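Local coordinates for protein beta-glucosidase (Chaetomella raphigera, PDB 6JXG) that probably hydrolyses terminal, non-reducing beta-D-glucosyl residues to release beta-D-glucose, as a secreted family 3 glycoside hydrolase of cellulose breakdown, at residues L20-K25 with N266-I271; A26-G31 with T286-S291; I240-A245 with Y261-N266. All coordinates share one frame; numbering follows the deposited sequence.

Interaction 1 (L20-K25 with N266-I271). With NAG (2-acetamido-2-deoxy-beta-D-glucopyranose), chain C.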
loop_
_atom_site.group_PDB
_atom_site.type_symbol
_atom_site.label_atom_id
_atom_site.label_comp_id
_atom_site.label_asym_id
_atom_site.label_seq_id
_atom_site.Cartn_x
_atom_site.Cartn_y
_atom_site.Cartn_z
ATOM N N LEU A 20 -10.854 15.118 33.684
ATOM C CA LEU A 20 -9.646 14.308 33.867
ATOM C C LEU A 20 -8.613 14.923 34.744
ATOM O O LEU A 20 -8.384 16.118 34.696
ATOM C CB LEU A 20 -9.002 14.036 32.502
ATOM C CG LEU A 20 -9.812 13.270 31.499
ATOM C CD1 LEU A 20 -9.013 12.982 30.252
ATOM C CD2 LEU A 20 -10.336 11.959 32.116
ATOM N N SER A 21 -7.943 14.100 35.545
ATOM C CA SER A 21 -6.750 14.568 36.234
ATOM C C SER A 21 -5.552 14.550 35.311
ATOM O O SER A 21 -5.605 13.984 34.253
ATOM C CB SER A 21 -6.469 13.669 37.390
ATOM O OG SER A 21 -6.011 12.417 36.881
ATOM N N ASN A 22 -4.437 15.117 35.762
ATOM C CA ASN A 22 -3.217 15.042 34.968
ATOM C C ASN A 22 -2.677 13.639 34.901
ATOM O O ASN A 22 -2.182 13.232 33.867
ATOM C CB ASN A 22 -2.141 15.985 35.493
ATOM C CG ASN A 22 -2.026 17.226 34.663
ATOM O OD1 ASN A 22 -2.895 17.550 33.835
ATOM N ND2 ASN A 22 -0.961 17.927 34.873
ATOM N N THR A 23 -2.832 12.854 35.960
ATOM C CA THR A 23 -2.449 11.461 35.852
ATOM C C THR A 23 -3.361 10.707 34.871
ATOM O O THR A 23 -2.876 9.824 34.136
ATOM C CB THR A 23 -2.301 10.745 37.222
ATOM O OG1 THR A 23 -3.577 10.616 37.800
ATOM C CG2 THR A 23 -1.446 11.516 38.203
ATOM N N ASP A 24 -4.663 11.012 34.834
ATOM C CA ASP A 24 -5.544 10.409 33.779
ATOM C C ASP A 24 -5.023 10.751 32.363
ATOM O O ASP A 24 -4.896 9.886 31.490
ATOM C CB ASP A 24 -6.969 10.891 33.832
ATOM C CG ASP A 24 -7.716 10.559 35.149
ATOM O OD1 ASP A 24 -7.432 9.531 35.761
ATOM O OD2 ASP A 24 -8.570 11.391 35.546
ATOM N N LYS A 25 -4.722 12.032 32.176
ATOM C CA LYS A 25 -4.221 12.573 30.876
ATOM C C LYS A 25 -2.933 11.893 30.470
ATOM O O LYS A 25 -2.807 11.428 29.348
ATOM C CB LYS A 25 -4.034 14.082 30.967
ATOM C CG LYS A 25 -5.375 14.793 31.110
ATOM C CD LYS A 25 -5.209 16.290 31.321
ATOM C CE LYS A 25 -6.547 16.863 31.681
ATOM N NZ LYS A 25 -6.405 18.297 31.720
ATOM N N ASN A 266 7.257 11.186 33.868
ATOM C CA ASN A 266 8.209 12.087 33.250
ATOM C C ASN A 266 7.608 13.258 32.474
ATOM O O ASN A 266 8.107 14.347 32.577
ATOM C CB ASN A 266 9.150 11.346 32.329
ATOM C CG ASN A 266 10.424 10.946 33.010
ATOM O OD1 ASN A 266 10.968 11.699 33.795
ATOM N ND2 ASN A 266 10.888 9.748 32.741
ATOM N N LEU A 267 6.520 13.060 31.733
ATOM C CA LEU A 267 5.852 14.169 31.042
ATOM C C LEU A 267 5.230 15.153 32.041
ATOM O O LEU A 267 5.316 16.396 31.846
ATOM C CB LEU A 267 4.788 13.626 30.060
ATOM C CG LEU A 267 3.975 14.624 29.236
ATOM C CD1 LEU A 267 4.800 15.575 28.395
ATOM C CD2 LEU A 267 2.993 13.865 28.325
ATOM N N LEU A 268 4.610 14.624 33.096
ATOM C CA LEU A 268 4.055 15.499 34.188
ATOM C C LEU A 268 5.158 16.327 34.847
ATOM O O LEU A 268 4.942 17.487 35.156
ATOM C CB LEU A 268 3.278 14.660 35.205
ATOM C CG LEU A 268 2.121 13.845 34.645
ATOM C CD1 LEU A 268 1.266 13.179 35.705
ATOM C CD2 LEU A 268 1.287 14.709 33.718
ATOM N N ALA A 269 6.327 15.734 35.029
ATOM C CA ALA A 269 7.494 16.447 35.498
ATOM C C ALA A 269 7.894 17.590 34.547
ATOM O O ALA A 269 8.253 18.655 34.985
ATOM C CB ALA A 269 8.657 15.456 35.679
ATOM N N ALA A 270 7.858 17.351 33.231
ATOM C CA ALA A 270 8.238 18.355 32.250
ATOM C C ALA A 270 7.231 19.529 32.322
ATOM O O ALA A 270 7.551 20.659 32.053
ATOM C CB ALA A 270 8.214 17.759 30.856
ATOM N N ILE A 271 5.985 19.222 32.633
ATOM C CA ILE A 271 4.998 20.270 32.719
ATOM C C ILE A 271 5.269 21.075 33.996
ATOM O O ILE A 271 5.264 22.325 33.955
ATOM C CB ILE A 271 3.545 19.734 32.749
ATOM C CG1 ILE A 271 3.212 19.020 31.413
ATOM C CG2 ILE A 271 2.600 20.929 32.945
ATOM C CD1 ILE A 271 1.879 18.334 31.318
HETATM C C1 NAG C . 12.082 18.758 33.220
HETATM C C2 NAG C . 13.633 18.797 33.338
HETATM C C3 NAG C . 14.249 17.824 32.363
HETATM C C4 NAG C . 13.566 16.467 32.412
HETATM C C5 NAG C . 12.027 16.585 32.320
HETATM C C6 NAG C . 11.263 15.231 32.459
HETATM C C7 NAG C . 14.485 20.970 34.018
HETATM C C8 NAG C . 15.079 22.303 33.592
HETATM N N2 NAG C . 14.229 20.094 33.045
HETATM O O3 NAG C . 15.654 17.674 32.586
HETATM O O4 NAG C . 14.154 15.752 31.341
HETATM O O5 NAG C . 11.563 17.439 33.353
HETATM O O6 NAG C . 11.732 14.577 33.603
HETATM O O7 NAG C . 14.186 20.713 35.196
#
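Leu-268 carries this surface contact, its forked end pushing against the first turn of the helix that starts at Asn-22. With CG beside its backbone N and anti to the carbonyl carbon (chi1 -58°), the side chain stretches out from its helix and splits over two neighbours. CD2 rests on the Asn-22 main chain, 3.8 Å from Asn-22 O, and also touches the Asn-22 side chain, lying 4.1 Å from Asn-22 CB. The other branch, Leu-268 CD1, meets the methyl CG2 of Thr-23 at 4.0 Å, the two side chains crossing nearly perpendicularly. Asn-22 and Leu-268 instead point past one another in opposite senses, and the amide of Asn-22 has its own polar partner, Asn-22 OD1 accepting a hydrogen bond from NE2 of Gln-278.

The turn that receives Leu-268 is fixed by a capping box. Asp-24 N donates to Ser-21 OG (2.8 Å), while Ser-21 N returns a bond to Asp-24 OD2 (2.8 Å), reached from above the carboxylate plane. Farther round helix 265-272, Asn-266 OD1 accepts a hydrogen bond from O6 of an N-linked sugar (3.0 Å).

Helix 278-294 lies against both partners: Lys-25 forms a salt bridge with its Asp-282, and Ile-271 packs on Gln-278 and Leu-281. Leu-268 also touches Ala-26, farther along helix 22-29.

Interaction 2 (A26-G31 with T286-S291)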
loop_
_atom_site.group_PDB
_atom_site.type_symbol
_atom_site.label_atom_id
_atom_site.label_comp_id
_atom_site.label_asym_id
_atom_site.label_seq_id
_atom_site.Cartn_x
_atom_site.Cartn_y
_atom_site.Cartn_z
ATOM N N ALA A 26 -2.003 11.789 31.403
ATOM C CA ALA A 26 -0.745 11.094 31.127
ATOM C C ALA A 26 -0.957 9.648 30.716
ATOM O O ALA A 26 -0.276 9.136 29.847
ATOM C CB ALA A 26 0.226 11.221 32.307
ATOM N N SER A 27 -1.933 8.980 31.281
ATOM C CA SER A 27 -2.118 7.550 31.006
ATOM C C SER A 27 -2.764 7.354 29.624
ATOM O O SER A 27 -2.613 6.268 29.066
ATOM C CB SER A 27 -2.951 6.850 32.121
ATOM O OG SER A 27 -4.319 7.289 32.060
ATOM N N ILE A 28 -3.434 8.397 29.103
ATOM C CA ILE A 28 -4.034 8.365 27.794
ATOM C C ILE A 28 -2.988 8.544 26.660
ATOM O O ILE A 28 -3.142 7.998 25.585
ATOM C CB ILE A 28 -5.146 9.413 27.654
ATOM C CG1 ILE A 28 -6.345 9.001 28.501
ATOM C CG2 ILE A 28 -5.724 9.516 26.248
ATOM C CD1 ILE A 28 -7.437 10.078 28.665
ATOM N N VAL A 29 -1.864 9.186 26.978
ATOM C CA VAL A 29 -0.895 9.533 25.985
ATOM C C VAL A 29 0.331 8.612 26.051
ATOM O O VAL A 29 1.214 8.634 25.165
ATOM C CB VAL A 29 -0.646 11.024 26.356
ATOM C CG1 VAL A 29 0.686 11.325 26.881
ATOM C CG2 VAL A 29 -1.574 12.047 25.677
ATOM N N THR A 30 0.406 7.768 27.066
ATOM C CA THR A 30 1.591 6.990 27.333
ATOM C C THR A 30 1.235 5.529 27.315
ATOM O O THR A 30 0.443 5.049 28.096
ATOM C CB THR A 30 2.222 7.307 28.706
ATOM O OG1 THR A 30 2.299 8.711 28.889
ATOM C CG2 THR A 30 3.600 6.639 28.863
ATOM N N GLY A 31 1.823 4.822 26.343
ATOM C CA GLY A 31 1.630 3.405 26.237
ATOM C C GLY A 31 1.972 2.700 27.538
ATOM O O GLY A 31 2.893 3.125 28.267
ATOM N N THR A 286 -7.210 15.811 23.858
ATOM C CA THR A 286 -8.330 16.237 23.104
ATOM C C THR A 286 -8.366 15.538 21.734
ATOM O O THR A 286 -9.409 15.085 21.314
ATOM C CB THR A 286 -8.368 17.761 22.899
ATOM O OG1 THR A 286 -8.333 18.456 24.167
ATOM C CG2 THR A 286 -9.594 18.151 22.169
ATOM N N ARG A 287 -7.201 15.419 21.117
ATOM C CA ARG A 287 -7.090 14.820 19.797
ATOM C C ARG A 287 -7.413 13.299 19.827
ATOM O O ARG A 287 -8.175 12.789 19.001
ATOM C CB ARG A 287 -5.711 15.058 19.235
ATOM C CG ARG A 287 -5.438 16.505 18.789
ATOM C CD ARG A 287 -3.990 16.751 18.425
ATOM N NE ARG A 287 -3.824 18.069 17.834
ATOM C CZ ARG A 287 -4.186 18.441 16.601
ATOM N NH1 ARG A 287 -4.653 17.568 15.737
ATOM N NH2 ARG A 287 -4.024 19.719 16.245
ATOM N N ILE A 288 -6.802 12.579 20.761
ATOM C CA ILE A 288 -6.994 11.135 20.938
ATOM C C ILE A 288 -8.480 10.813 21.182
ATOM O O ILE A 288 -9.075 9.971 20.493
ATOM C CB ILE A 288 -6.161 10.596 22.121
ATOM C CG1 ILE A 288 -4.672 10.805 21.841
ATOM C CG2 ILE A 288 -6.437 9.098 22.340
ATOM C CD1 ILE A 288 -3.734 10.770 23.016
ATOM N N LEU A 289 -9.081 11.589 22.084
ATOM C CA LEU A 289 -10.512 11.414 22.400
ATOM C C LEU A 289 -11.372 11.831 21.195
ATOM O O LEU A 289 -12.387 11.209 20.915
ATOM C CB LEU A 289 -10.905 12.208 23.686
ATOM C CG LEU A 289 -10.201 11.735 24.975
ATOM C CD1 LEU A 289 -10.753 12.574 26.113
ATOM C CD2 LEU A 289 -10.425 10.248 25.291
ATOM N N ALA A 290 -11.011 12.909 20.493
ATOM C CA ALA A 290 -11.780 13.324 19.330
ATOM C C ALA A 290 -11.883 12.157 18.307
ATOM O O ALA A 290 -12.935 11.921 17.733
ATOM C CB ALA A 290 -11.165 14.536 18.679
ATOM N N SER A 291 -10.769 11.518 18.025
ATOM C CA SER A 291 -10.732 10.425 17.064
ATOM C C SER A 291 -11.586 9.224 17.506
ATOM O O SER A 291 -12.310 8.601 16.716
ATOM C CB SER A 291 -9.272 10.015 16.877
ATOM O OG SER A 291 -8.598 10.991 16.029
#
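Between Ile-28 and Ile-288 the flat group is a backbone carbonyl, since the side chains that meet are all aliphatic. Ile-28 O is approached by the terminal methyl CD1 of Ile-288 at 3.8 Å. A second peptide carbonyl, that of Ala-26, is used on both faces: Val-29 N and Thr-30 OG1 arrive from opposite sides of its plane. The hydroxyl gives the shorter bond, 2.8 Å from Thr-30 OG1 to Ala-26 O, and is tilted 25° from the plane. One flat ring, the indole of Trp-263, packs against Val-29 and Thr-30 from outside the two segments.

Within these segments Ile-288 makes the contacts from helix 278-294. Its CG2 meets CG2 of Ile-28 at 4.0 Å; in both residues CG2 is the branch anti to the backbone N, and these equivalent methyls face each other while the two side chains slide past each other in opposite senses. The longer branch of Ile-288 reaches on to the next residue, where CD1 lies 3.7 Å from CG2 of Val-29; here the side chains cross nearly at right angles. Val-285 of the same helix touches both Ile-28 and Val-29, and Leu-281 and Met-284 also pack on the valine.

This contact packs the C-terminal end of helix 22-29 against helix 278-294 of the barrel-type N-terminal domain. Ile-288 also touches Phe-228 of strand 228-231, which places it between the helix end and the sheet.

Chemically, the interface divides its work. Polar groups at the helix end find partners in Ala-26 and, through the backbones of Val-29 and Gly-31, in Ala-250, whereas the contact itself is apolar, made by buried methyls through shape and exclusion of water.

Interaction 3 (I240-A245 with Y261-N266). With NAG (2-acetamido-2-deoxy-beta-D-glucopyranose), chain C.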
loop_
_atom_site.group_PDB
_atom_site.type_symbol
_atom_site.label_atom_id
_atom_site.label_comp_id
_atom_site.label_asym_id
_atom_site.label_seq_id
_atom_site.Cartn_x
_atom_site.Cartn_y
_atom_site.Cartn_z
ATOM N N ILE A 240 10.689 15.968 26.223
ATOM C CA ILE A 240 10.289 17.332 25.898
ATOM C C ILE A 240 10.208 17.497 24.363
ATOM O O ILE A 240 9.279 18.096 23.872
ATOM C CB ILE A 240 11.334 18.373 26.455
ATOM C CG1 ILE A 240 11.339 18.346 27.971
ATOM C CG2 ILE A 240 11.060 19.771 25.914
ATOM C CD1 ILE A 240 12.629 18.919 28.576
ATOM N N GLY A 241 11.199 16.950 23.647
ATOM C CA GLY A 241 11.249 17.085 22.181
ATOM C C GLY A 241 10.011 16.602 21.506
ATOM O O GLY A 241 9.420 17.326 20.694
ATOM N N SER A 242 9.611 15.376 21.852
ATOM C CA SER A 242 8.469 14.772 21.231
ATOM C C SER A 242 7.166 15.524 21.546
ATOM O O SER A 242 6.362 15.766 20.650
ATOM C CB SER A 242 8.357 13.289 21.616
ATOM O OG SER A 242 8.296 13.088 23.018
ATOM N N ALA A 243 6.891 15.791 22.827
ATOM C CA ALA A 243 5.711 16.549 23.195
ATOM C C ALA A 243 5.610 17.847 22.402
ATOM O O ALA A 243 4.545 18.188 21.848
ATOM C CB ALA A 243 5.702 16.838 24.707
ATOM N N ASN A 244 6.689 18.598 22.426
ATOM C CA ASN A 244 6.694 19.967 21.832
ATOM C C ASN A 244 6.643 19.959 20.325
ATOM O O ASN A 244 6.106 20.894 19.711
ATOM C CB ASN A 244 7.838 20.774 22.375
ATOM C CG ASN A 244 7.602 21.172 23.808
ATOM O OD1 ASN A 244 6.489 21.015 24.360
ATOM N ND2 ASN A 244 8.657 21.658 24.437
ATOM N N ALA A 245 7.055 18.842 19.743
ATOM C CA ALA A 245 6.999 18.667 18.280
ATOM C C ALA A 245 5.639 18.352 17.778
ATOM O O ALA A 245 5.363 18.543 16.605
ATOM C CB ALA A 245 7.917 17.516 17.889
ATOM N N TYR A 261 9.810 4.975 30.843
ATOM C CA TYR A 261 8.766 5.741 30.140
ATOM C C TYR A 261 9.162 7.230 30.025
ATOM O O TYR A 261 9.278 7.948 31.050
ATOM C CB TYR A 261 7.404 5.608 30.864
ATOM C CG TYR A 261 6.910 4.213 30.937
ATOM C CD1 TYR A 261 5.987 3.715 30.033
ATOM C CD2 TYR A 261 7.411 3.345 31.912
ATOM C CE1 TYR A 261 5.560 2.403 30.113
ATOM C CE2 TYR A 261 7.025 2.026 31.985
ATOM C CZ TYR A 261 6.069 1.553 31.121
ATOM O OH TYR A 261 5.691 0.236 31.259
ATOM N N LEU A 262 9.448 7.653 28.810
ATOM C CA LEU A 262 9.837 9.071 28.577
ATOM C C LEU A 262 8.704 10.008 28.843
ATOM O O LEU A 262 8.909 11.171 29.154
ATOM C CB LEU A 262 10.363 9.279 27.133
ATOM C CG LEU A 262 11.765 8.704 26.937
ATOM C CD1 LEU A 262 12.163 8.489 25.498
ATOM C CD2 LEU A 262 12.783 9.628 27.600
ATOM N N TRP A 263 7.481 9.493 28.756
ATOM C CA TRP A 263 6.281 10.280 29.138
ATOM C C TRP A 263 5.762 9.757 30.522
ATOM O O TRP A 263 6.564 9.717 31.448
ATOM C CB TRP A 263 5.260 10.308 28.024
ATOM C CG TRP A 263 5.549 11.311 26.951
ATOM C CD1 TRP A 263 6.647 12.160 26.835
ATOM C CD2 TRP A 263 4.747 11.562 25.780
ATOM N NE1 TRP A 263 6.529 12.956 25.706
ATOM C CE2 TRP A 263 5.394 12.572 25.025
ATOM C CE3 TRP A 263 3.588 11.010 25.290
ATOM C CZ2 TRP A 263 4.866 13.060 23.843
ATOM C CZ3 TRP A 263 3.058 11.487 24.100
ATOM C CH2 TRP A 263 3.653 12.548 23.416
ATOM N N GLY A 264 4.505 9.370 30.700
ATOM C CA GLY A 264 4.078 8.985 32.031
ATOM C C GLY A 264 4.367 10.139 33.033
ATOM O O GLY A 264 4.212 11.350 32.682
ATOM N N SER A 265 4.888 9.774 34.209
ATOM C CA SER A 265 5.295 10.747 35.229
ATOM C C SER A 265 6.367 11.662 34.721
ATOM O O SER A 265 6.459 12.744 35.213
ATOM C CB SER A 265 5.972 10.111 36.434
ATOM O OG SER A 265 5.172 9.183 37.011
ATOM N N ASN A 266 7.257 11.186 33.868
ATOM C CA ASN A 266 8.209 12.087 33.250
ATOM C C ASN A 266 7.608 13.258 32.474
ATOM O O ASN A 266 8.107 14.347 32.577
ATOM C CB ASN A 266 9.150 11.346 32.329
ATOM C CG ASN A 266 10.424 10.946 33.010
ATOM O OD1 ASN A 266 10.968 11.699 33.795
ATOM N ND2 ASN A 266 10.888 9.748 32.741
HETATM C C1 NAG C . 12.082 18.758 33.220
HETATM C C2 NAG C . 13.633 18.797 33.338
HETATM C C3 NAG C . 14.249 17.824 32.363
HETATM C C4 NAG C . 13.566 16.467 32.412
HETATM C C5 NAG C . 12.027 16.585 32.320
HETATM C C6 NAG C . 11.263 15.231 32.459
HETATM C C7 NAG C . 14.485 20.970 34.018
HETATM C C8 NAG C . 15.079 22.303 33.592
HETATM N N2 NAG C . 14.229 20.094 33.045
HETATM O O3 NAG C . 15.654 17.674 32.586
HETATM O O4 NAG C . 14.154 15.752 31.341
HETATM O O5 NAG C . 11.563 17.439 33.353
HETATM O O6 NAG C . 11.732 14.577 33.603
HETATM O O7 NAG C . 14.186 20.713 35.196
#
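Ala-243 and Trp-263 mark the closest backbone approach, with CA atoms 8.7 Å apart, so the indole of Trp-263 has to bridge from its loop to helix 239-245. The contact belongs to two helices of the TIM-barrel-type N-terminal domain joined by an irregular connection: helix 239-245 follows strand 228-231, and a long stretch without helix or strand then leads to helix 265-272.

In the tryptophan, CG lies beside the backbone N (chi1 -81°), which swings the ring across, and a chi2 near zero sets which edge faces the helix. Ala-243 N lies at the ring edge, in its plane, 3.5 Å from Trp-263 CZ2. The methyl of the same alanine adds an apolar touch, Ala-243 CB being 4.0 Å from that carbon. Ser-242 comes up obliquely, its OG 3.2 Å from Trp-263 NE1, but both polar groups have other partners. Trp-263 NE1 hydrogen-bonds to Thr-239 O, and Ser-242 OG to Thr-238 O. The serine torsion tucks OG between its backbone N and carbonyl carbon, turned back along the helix toward Thr-238. On the indole side, the bond from NE1 to Thr-239 O restrains how the ring can turn.

Directly after the tryptophan, Gly-264 takes the N-cap position of helix 265-272 with a positive phi, a conformation that favours glycine. Met-284 of helix 278-294 packs against both Ala-243 and Trp-263.

The loop folds back on the new helix through Asn-266, whose ND2 donates to Tyr-261 O at 2.9 Å along a nearly straight line (171°), the acceptor lying almost in the plane of the asparagine amide.

Overall arrangement
The three contacts form one connected cluster at the outer end of the N-terminal domain, from a surface contact (interaction 1) to two buried ones, their centres 10 to 13 Å apart. Interactions 1 and 2 use successive turns of helix 22-29, and Leu-20 CD1 meets Ile-28 CD1 at 3.7 Å where they join. Helix 265-272 connects interaction 1 to interaction 3: Leu-267 CD1 lies 4.0 Å from Ala-243 CB. Interactions 2 and 3 meet through a probable hydrogen bond of 2.9 Å between Thr-30 OG1 and Gly-264 N. The shared Asn-266 brings interactions 1 and 3 to the attached glycan, not a substrate, whereas the side chain of Val-29 is about 13 Å from a bound NAG.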